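Long-range contacts in AA9 family lytic polysaccharide monooxygenase D (Myceliophthora thermophila, PDB 5UFV), which depolymerises crystalline and amorphous polysaccharides by copper-dependent oxidation of their glycosidic bonds, yielding C1-oxidised products: residues S18-T23 / P33-V38; P44-N49 / A191-Y196; A58-G63 / S140-G145. All blocks are in the same frame, centred on the assembly; numbering follows the deposited sequence.

Contact 1 of 3, residues S18-T23 / P33-V38; sequences SGFAPT and PDYNPV
Asp34, whose CB sits 3.5 Å from Phe20 CE1, on an earlier part of the same long loop, uses its OD1 to accept the backbone N-H of Asn36 at 3.0 Å (162° at the hydrogen). This closes an Asx turn. The donor stands above the carboxylate plane, and CG, tucked between the backbone N and the carbonyl carbon (chi1 54°), brings OD1 to this N-H and leads the carboxylate away from residues 18-23. What remains facing Phe20 is hydrocarbon: Asp34 CA lies over one face of the Phe20 ring, 4.2 Å from its centroid, a CH-pi contact.

The far end of that ring meets Tyr35 in a T-shaped stack. Phe20 points an edge at the Tyr35 face, with the planes at 79° and the centroids 4.8 Å apart; CE2 stands over the centre of the tyrosine ring, while CZ reaches Tyr35 CG at 3.7 Å. Phe20 is carried at the third position of a type I beta turn, Ser18 to Ala21, closed by Ala21 N to Ser18 O at 3.0 Å. Replacing Tyr35 by an alanine would probably take the face from under the Phe20 edge and set that exposed ring free to turn.

The contact is held by packing: Gly19 O and Pro33 O, 3.2 Å apart, are both acceptors and form no bond. Tyr35 also touches Ala3 and Gln72, and its side chain is about 7 Å from the copper ion. This placement is consistent with loop-borne aromatic residues beside the flat, substrate-facing copper site of AA9 enzymes.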
loop_
_atom_site.group_PDB
_atom_site.type_symbol
_atom_site.label_atom_id
_atom_site.label_comp_id
_atom_site.label_asym_id
_atom_site.label_seq_id
_atom_site.Cartn_x
_atom_site.Cartn_y
_atom_site.Cartn_z
ATOM N N SER A 18 0.435 -15.143 9.042
ATOM C CA SER A 18 0.808 -14.843 10.394
ATOM C C SER A 18 2.329 -14.714 10.507
ATOM O O SER A 18 3.024 -15.672 10.868
ATOM C CB SER A 18 0.276 -15.929 11.307
ATOM O OG SER A 18 0.648 -15.657 12.662
ATOM N N GLY A 19 2.823 -13.511 10.214
ATOM C CA GLY A 19 4.251 -13.185 10.176
ATOM C C GLY A 19 5.068 -13.677 11.365
ATOM O O GLY A 19 6.130 -14.261 11.187
ATOM N N PHE A 20 4.556 -13.493 12.579
ATOM C CA PHE A 20 5.327 -13.837 13.782
ATOM C C PHE A 20 5.283 -15.313 14.156
ATOM O O PHE A 20 6.037 -15.747 15.002
ATOM C CB PHE A 20 4.840 -13.041 14.987
ATOM C CG PHE A 20 5.109 -11.583 14.905
ATOM C CD1 PHE A 20 6.412 -11.104 15.075
ATOM C CD2 PHE A 20 4.055 -10.680 14.721
ATOM C CE1 PHE A 20 6.675 -9.743 15.025
ATOM C CE2 PHE A 20 4.290 -9.320 14.651
ATOM C CZ PHE A 20 5.608 -8.851 14.800
ATOM N N ALA A 21 4.369 -16.063 13.554
ATOM C CA ALA A 21 4.201 -17.484 13.843
ATOM C C ALA A 21 3.358 -18.102 12.743
ATOM O O ALA A 21 2.154 -18.305 12.909
ATOM C CB ALA A 21 3.525 -17.659 15.192
ATOM N N PRO A 22 3.976 -18.375 11.595
ATOM C CA PRO A 22 3.191 -18.921 10.498
ATOM C C PRO A 22 2.545 -20.218 10.876
ATOM O O PRO A 22 3.145 -21.022 11.531
ATOM C CB PRO A 22 4.213 -19.114 9.391
ATOM C CG PRO A 22 5.293 -18.134 9.685
ATOM C CD PRO A 22 5.340 -18.002 11.181
ATOM N N THR A 23 1.294 -20.363 10.466
ATOM C CA THR A 23 0.429 -21.471 10.819
ATOM C C THR A 23 0.537 -22.600 9.820
ATOM O O THR A 23 0.046 -23.693 10.077
ATOM C CB THR A 23 -1.048 -21.044 10.726
ATOM O OG1 THR A 23 -1.317 -20.630 9.393
ATOM C CG2 THR A 23 -1.340 -19.882 11.603
ATOM N N PRO A 33 7.703 -10.926 7.387
ATOM C CA PRO A 33 8.491 -11.528 8.472
ATOM C C PRO A 33 8.096 -11.053 9.878
ATOM O O PRO A 33 8.213 -11.808 10.846
ATOM C CB PRO A 33 9.929 -11.077 8.145
ATOM C CG PRO A 33 9.767 -9.738 7.497
ATOM C CD PRO A 33 8.401 -9.758 6.798
ATOM N N ASP A 34 7.647 -9.809 9.984
ATOM C CA ASP A 34 7.405 -9.183 11.282
ATOM C C ASP A 34 6.988 -7.748 10.999
ATOM O O ASP A 34 6.666 -7.409 9.863
ATOM C CB ASP A 34 8.652 -9.275 12.182
ATOM C CG ASP A 34 9.918 -8.696 11.508
ATOM O OD1 ASP A 34 9.811 -7.619 10.809
ATOM O OD2 ASP A 34 11.009 -9.330 11.657
ATOM N N TYR A 35 6.990 -6.905 12.018
ATOM C CA TYR A 35 6.511 -5.536 11.886
ATOM C C TYR A 35 7.593 -4.481 11.645
ATOM O O TYR A 35 7.303 -3.289 11.692
ATOM C CB TYR A 35 5.764 -5.125 13.151
ATOM C CG TYR A 35 4.377 -5.688 13.381
ATOM C CD1 TYR A 35 3.658 -6.332 12.386
ATOM C CD2 TYR A 35 3.770 -5.506 14.629
ATOM C CE1 TYR A 35 2.381 -6.822 12.642
ATOM C CE2 TYR A 35 2.509 -5.958 14.885
ATOM C CZ TYR A 35 1.808 -6.624 13.910
ATOM O OH TYR A 35 0.534 -7.063 14.212
ATOM N N ASN A 36 8.820 -4.889 11.390
ATOM C CA ASN A 36 9.911 -3.924 11.186
ATOM C C ASN A 36 9.812 -3.252 9.845
ATOM O O ASN A 36 9.426 -3.862 8.872
ATOM C CB ASN A 36 11.284 -4.587 11.248
ATOM C CG ASN A 36 11.599 -5.162 12.612
ATOM O OD1 ASN A 36 11.118 -4.689 13.631
ATOM N ND2 ASN A 36 12.418 -6.187 12.631
ATOM N N PRO A 37 10.194 -1.987 9.796
ATOM C CA PRO A 37 10.140 -1.248 8.550
ATOM C C PRO A 37 11.206 -1.685 7.548
ATOM O O PRO A 37 12.235 -2.229 7.929
ATOM C CB PRO A 37 10.405 0.192 9.009
ATOM C CG PRO A 37 11.284 0.031 10.215
ATOM C CD PRO A 37 10.710 -1.165 10.913
ATOM N N VAL A 38 10.929 -1.446 6.272
ATOM C CA VAL A 38 11.953 -1.424 5.239
ATOM C C VAL A 38 12.457 0.010 5.295
ATOM O O VAL A 38 11.644 0.946 5.364
ATOM C CB VAL A 38 11.368 -1.769 3.853
ATOM C CG1 VAL A 38 12.397 -1.592 2.745
ATOM C CG2 VAL A 38 10.815 -3.191 3.840
#

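Contact 2 of 3, residues P44-N49 / A191-Y196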
loop_
_atom_site.group_PDB
_atom_site.type_symbol
_atom_site.label_atom_id
_atom_site.label_comp_id
_atom_site.label_asym_id
_atom_site.label_seq_id
_atom_site.Cartn_x
_atom_site.Cartn_y
_atom_site.Cartn_z
ATOM N N PRO A 44 14.781 -4.489 -2.220
ATOM C CA PRO A 44 13.768 -5.370 -2.839
ATOM C C PRO A 44 12.617 -5.774 -1.903
ATOM O O PRO A 44 11.510 -6.090 -2.368
ATOM C CB PRO A 44 14.566 -6.620 -3.242
ATOM C CG PRO A 44 15.990 -6.210 -3.243
ATOM C CD PRO A 44 16.145 -5.040 -2.318
ATOM N N LYS A 45 12.903 -5.765 -0.602
ATOM C CA LYS A 45 11.908 -6.010 0.411
ATOM C C LYS A 45 10.801 -4.988 0.324
ATOM O O LYS A 45 9.689 -5.268 0.757
ATOM C CB LYS A 45 12.506 -5.944 1.802
ATOM C CG LYS A 45 13.658 -6.893 2.064
ATOM C CD LYS A 45 13.211 -8.206 2.648
ATOM C CE LYS A 45 14.383 -9.188 2.612
ATOM N NZ LYS A 45 14.067 -10.508 3.246
ATOM N N LEU A 46 11.074 -3.818 -0.246
ATOM C CA LEU A 46 10.010 -2.827 -0.469
ATOM C C LEU A 46 8.776 -3.351 -1.231
ATOM O O LEU A 46 7.674 -2.927 -0.954
ATOM C CB LEU A 46 10.559 -1.606 -1.186
ATOM C CG LEU A 46 9.591 -0.438 -1.324
ATOM C CD1 LEU A 46 9.134 0.062 0.045
ATOM C CD2 LEU A 46 10.245 0.672 -2.108
ATOM N N ARG A 47 8.954 -4.293 -2.146
ATOM C CA ARG A 47 7.856 -4.764 -2.960
ATOM C C ARG A 47 6.758 -5.441 -2.155
ATOM O O ARG A 47 5.621 -4.979 -2.124
ATOM C CB ARG A 47 8.367 -5.718 -4.052
ATOM C CG ARG A 47 7.329 -6.043 -5.117
ATOM C CD ARG A 47 7.886 -6.931 -6.210
ATOM N NE ARG A 47 8.940 -6.206 -6.879
ATOM C CZ ARG A 47 9.809 -6.725 -7.717
ATOM N NH1 ARG A 47 9.770 -8.016 -8.043
ATOM N NH2 ARG A 47 10.734 -5.937 -8.204
ATOM N N CYS A 48 7.087 -6.551 -1.527
ATOM C CA CYS A 48 6.107 -7.330 -0.787
ATOM C C CYS A 48 6.712 -7.819 0.513
ATOM O O CYS A 48 6.365 -8.896 1.003
ATOM C CB CYS A 48 5.655 -8.524 -1.633
ATOM S SG CYS A 48 4.690 -8.112 -3.123
ATOM N N ASN A 49 7.610 -7.014 1.083
ATOM C CA ASN A 49 8.244 -7.330 2.356
ATOM C C ASN A 49 8.886 -8.704 2.302
ATOM O O ASN A 49 8.848 -9.443 3.284
ATOM C CB ASN A 49 7.215 -7.256 3.495
ATOM C CG ASN A 49 7.774 -6.702 4.790
ATOM O OD1 ASN A 49 8.957 -6.733 5.054
ATOM N ND2 ASN A 49 6.897 -6.222 5.615
ATOM N N ALA A 191 4.547 1.986 -12.426
ATOM C CA ALA A 191 5.919 2.065 -11.895
ATOM C C ALA A 191 6.437 0.696 -11.470
ATOM O O ALA A 191 5.675 -0.249 -11.262
ATOM C CB ALA A 191 5.954 2.974 -10.693
ATOM N N ALA A 192 7.750 0.606 -11.350
ATOM C CA ALA A 192 8.392 -0.511 -10.707
ATOM C C ALA A 192 8.460 -0.267 -9.210
ATOM O O ALA A 192 8.442 0.882 -8.754
ATOM C CB ALA A 192 9.799 -0.682 -11.271
ATOM N N ILE A 193 8.520 -1.350 -8.449
ATOM C CA ILE A 193 8.742 -1.261 -7.004
ATOM C C ILE A 193 9.728 -2.358 -6.597
ATOM O O ILE A 193 9.463 -3.539 -6.840
ATOM C CB ILE A 193 7.460 -1.488 -6.206
ATOM C CG1 ILE A 193 6.329 -0.605 -6.709
ATOM C CG2 ILE A 193 7.689 -1.179 -4.746
ATOM C CD1 ILE A 193 4.993 -0.983 -6.091
ATOM N N PRO A 194 10.877 -2.011 -6.019
ATOM C CA PRO A 194 11.366 -0.635 -5.839
ATOM C C PRO A 194 11.586 0.082 -7.159
ATOM O O PRO A 194 11.713 -0.577 -8.190
ATOM C CB PRO A 194 12.722 -0.841 -5.152
ATOM C CG PRO A 194 13.136 -2.227 -5.531
ATOM C CD PRO A 194 11.877 -3.019 -5.632
ATOM N N GLY A 195 11.619 1.416 -7.120
ATOM C CA GLY A 195 11.791 2.206 -8.336
ATOM C C GLY A 195 10.945 3.464 -8.431
ATOM O O GLY A 195 11.383 4.471 -8.992
ATOM N N TYR A 196 9.730 3.421 -7.900
ATOM C CA TYR A 196 8.819 4.557 -8.038
ATOM C C TYR A 196 9.262 5.837 -7.312
ATOM O O TYR A 196 8.720 6.927 -7.561
ATOM C CB TYR A 196 7.406 4.157 -7.587
ATOM C CG TYR A 196 7.192 4.061 -6.091
ATOM C CD1 TYR A 196 6.770 5.164 -5.363
ATOM C CD2 TYR A 196 7.379 2.860 -5.415
ATOM C CE1 TYR A 196 6.558 5.081 -4.008
ATOM C CE2 TYR A 196 7.167 2.764 -4.049
ATOM C CZ TYR A 196 6.751 3.884 -3.345
ATOM O OH TYR A 196 6.534 3.818 -1.974
#
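Arg47 grips the carbonyl of Ile193 side-on, with two nitrogens converging on one oxygen. Its NE donates to Ile193 O at 2.7 Å (161° at the hydrogen), almost in line with the carbonyl bond; NH2 also reaches Ile193 O at 3.0 Å, more bent (137°). The oxygen lies in the guanidinium plane. The side chain leaves the backbone extended and bends at chi3, which lays NE and NH2 against the loop, while NH1 is taken by Asp95 O.

Helix 45-48, a single weakly bonded turn, is thereby tied to the loop after strand 190-191 at the edge of the larger sheet of the AA9 beta-sandwich; the disulfide Cys48-Cys172 fixes the same turn to strand 167-177.

Leu46, with CG anti to the backbone N (chi1 -173°), turns CG and its CD2 branch to the loop. CG packs on Ile193 CG2 at 4.0 Å, the side chains crossing at about a right angle. CD2 lies 4.1 Å from Pro194 CA and 4.2 Å from Tyr196 CE2. Pro194 follows a cis peptide bond, and its CD rests 4.1 Å from Pro44 CA. With CG lodged between backbone N and carbonyl carbon, Tyr196 brings its ring to Leu46, its OH hydrogen-bonded to Glu156 OE2.

Contact 3 of 3, residues A58-G63 / S140-G145; sequences AEAAPG and SKIPDG
Ala60, the last residue of strand 58-60, meets Ile142 through its methyl group: Ala60 CB is 3.5 Å from Ile142 CD1, a close apolar contact between two buried residues. Ile142 reaches that far because its CG1 branch lies anti to the carbonyl carbon and then runs on extended. Ala61 turns its methyl away and offers its backbone, with Ala61 O 3.9 Å from the same Ile142 CD1. The other branch of the isoleucine covers the next residue, CG2 standing 3.8 Å from Pro62 CA. One side chain thus spans three consecutive residues.

This is a junction between the two sheets of the beta-sandwich. Strand 58-60 edges the larger sheet beside strand 167-177, the chain then passes to strand 65-70 of the smaller sheet, and that strand pairs antiparallel with 136-141, from which Ile142 emerges. Residues 60-63 and 141-145, mostly loop, run 88° apart.

Pro62 packs its ring on the outgoing loop, with CB 3.7 Å from Pro143 O and 3.9 Å from Gly145 N; on strand 167-177 it also touches Val177. Gly63, whose phi of 85° is seldom adopted by residues with side chains, supplies the polar link: its N donates to Ile142 O at 2.7 Å with 154° at the hydrogen. Beside this bond, Asp144 swings its carboxylate back so that OD1 comes within 3.7 Å of Gly63 CA, while Lys141 CG lies 4.0 Å from Gly63 O.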
loop_
_atom_site.group_PDB
_atom_site.type_symbol
_atom_site.label_atom_id
_atom_site.label_comp_id
_atom_site.label_asym_id
_atom_site.label_seq_id
_atom_site.Cartn_x
_atom_site.Cartn_y
_atom_site.Cartn_z
ATOM N N ALA A 58 -8.576 -14.040 -3.601
ATOM C CA ALA A 58 -9.938 -13.592 -3.379
ATOM C C ALA A 58 -10.565 -13.231 -4.737
ATOM O O ALA A 58 -9.894 -12.664 -5.595
ATOM C CB ALA A 58 -9.931 -12.387 -2.459
ATOM N N GLU A 59 -11.836 -13.565 -4.931
ATOM C CA GLU A 59 -12.581 -13.118 -6.116
ATOM C C GLU A 59 -13.109 -11.730 -5.901
ATOM O O GLU A 59 -13.486 -11.357 -4.788
ATOM C CB GLU A 59 -13.741 -14.061 -6.456
ATOM C CG GLU A 59 -13.279 -15.502 -6.692
ATOM C CD GLU A 59 -13.888 -16.185 -7.909
ATOM O OE1 GLU A 59 -15.003 -15.803 -8.359
ATOM O OE2 GLU A 59 -13.232 -17.127 -8.409
ATOM N N ALA A 60 -13.116 -10.953 -6.971
ATOM C CA ALA A 60 -13.671 -9.610 -6.935
ATOM C C ALA A 60 -13.906 -9.100 -8.334
ATOM O O ALA A 60 -13.178 -9.419 -9.266
ATOM C CB ALA A 60 -12.749 -8.652 -6.203
ATOM N N ALA A 61 -14.945 -8.305 -8.469
ATOM C CA ALA A 61 -15.232 -7.643 -9.712
ATOM C C ALA A 61 -14.835 -6.178 -9.569
ATOM O O ALA A 61 -14.689 -5.658 -8.457
ATOM C CB ALA A 61 -16.718 -7.769 -10.040
ATOM N N PRO A 62 -14.670 -5.503 -10.704
ATOM C CA PRO A 62 -14.435 -4.075 -10.681
ATOM C C PRO A 62 -15.523 -3.392 -9.887
ATOM O O PRO A 62 -16.660 -3.840 -9.938
ATOM C CB PRO A 62 -14.526 -3.692 -12.156
ATOM C CG PRO A 62 -14.095 -4.926 -12.890
ATOM C CD PRO A 62 -14.616 -6.064 -12.072
ATOM N N GLY A 63 -15.168 -2.335 -9.151
ATOM C CA GLY A 63 -16.103 -1.606 -8.298
ATOM C C GLY A 63 -16.285 -2.211 -6.912
ATOM O O GLY A 63 -16.824 -1.559 -6.011
ATOM N N SER A 140 -10.682 0.541 -0.234
ATOM C CA SER A 140 -10.423 1.059 -1.564
ATOM C C SER A 140 -11.331 0.331 -2.566
ATOM O O SER A 140 -11.518 -0.875 -2.465
ATOM C CB SER A 140 -8.971 0.808 -1.949
ATOM O OG SER A 140 -8.060 1.475 -1.095
ATOM N N LYS A 141 -11.892 1.062 -3.524
ATOM C CA LYS A 141 -12.619 0.453 -4.628
ATOM C C LYS A 141 -11.656 -0.014 -5.690
ATOM O O LYS A 141 -10.780 0.724 -6.066
ATOM C CB LYS A 141 -13.588 1.441 -5.257
ATOM C CG LYS A 141 -14.854 1.563 -4.459
ATOM C CD LYS A 141 -15.824 2.573 -5.050
ATOM C CE LYS A 141 -17.010 2.704 -4.097
ATOM N NZ LYS A 141 -17.957 3.770 -4.502
ATOM N N ILE A 142 -11.835 -1.239 -6.169
ATOM C CA ILE A 142 -11.184 -1.698 -7.390
ATOM C C ILE A 142 -11.701 -0.876 -8.568
ATOM O O ILE A 142 -12.885 -0.896 -8.849
ATOM C CB ILE A 142 -11.490 -3.178 -7.663
ATOM C CG1 ILE A 142 -10.836 -4.047 -6.585
ATOM C CG2 ILE A 142 -10.991 -3.583 -9.045
ATOM C CD1 ILE A 142 -11.183 -5.526 -6.665
ATOM N N PRO A 143 -10.811 -0.166 -9.270
ATOM C CA PRO A 143 -11.228 0.783 -10.310
ATOM C C PRO A 143 -12.204 0.191 -11.311
ATOM O O PRO A 143 -12.032 -0.966 -11.704
ATOM C CB PRO A 143 -9.927 1.135 -11.034
ATOM C CG PRO A 143 -8.826 0.724 -10.126
ATOM C CD PRO A 143 -9.349 -0.292 -9.166
ATOM N N ASP A 144 -13.195 0.992 -11.725
ATOM C CA ASP A 144 -14.189 0.573 -12.730
ATOM C C ASP A 144 -13.579 0.255 -14.103
ATOM O O ASP A 144 -12.711 0.984 -14.604
ATOM C CB ASP A 144 -15.268 1.654 -12.929
ATOM C CG ASP A 144 -16.089 1.910 -11.674
ATOM O OD1 ASP A 144 -16.443 0.942 -10.947
ATOM O OD2 ASP A 144 -16.380 3.097 -11.420
ATOM N N GLY A 145 -14.072 -0.827 -14.701
ATOM C CA GLY A 145 -13.647 -1.265 -16.015
ATOM C C GLY A 145 -12.367 -2.083 -16.067
ATOM O O GLY A 145 -11.977 -2.530 -17.146
#

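Contact 1 is a surface contact, whereas contacts 2 and 3 are partly buried, each with buried aliphatic residues at its heart. Their chemistry follows: aromatic packing between two parts of one long surface loop, with Tyr35 near the copper, in contact 1, a charged side chain on a backbone carbonyl in contact 2, and a backbone-to-backbone bond in contact 3. Contacts 1 and 2 adjoin, Val38 CG2 packing 3.8 Å from Lys45 CB and Pro33 touching Asn49, so residues 33-38 also pack against the short helix and the residue after it. Contact 3 joins the edges of the two sheets away from the annotated sites; its nearest atoms are about 14 Å from contact 2 and about 16 Å from contact 1.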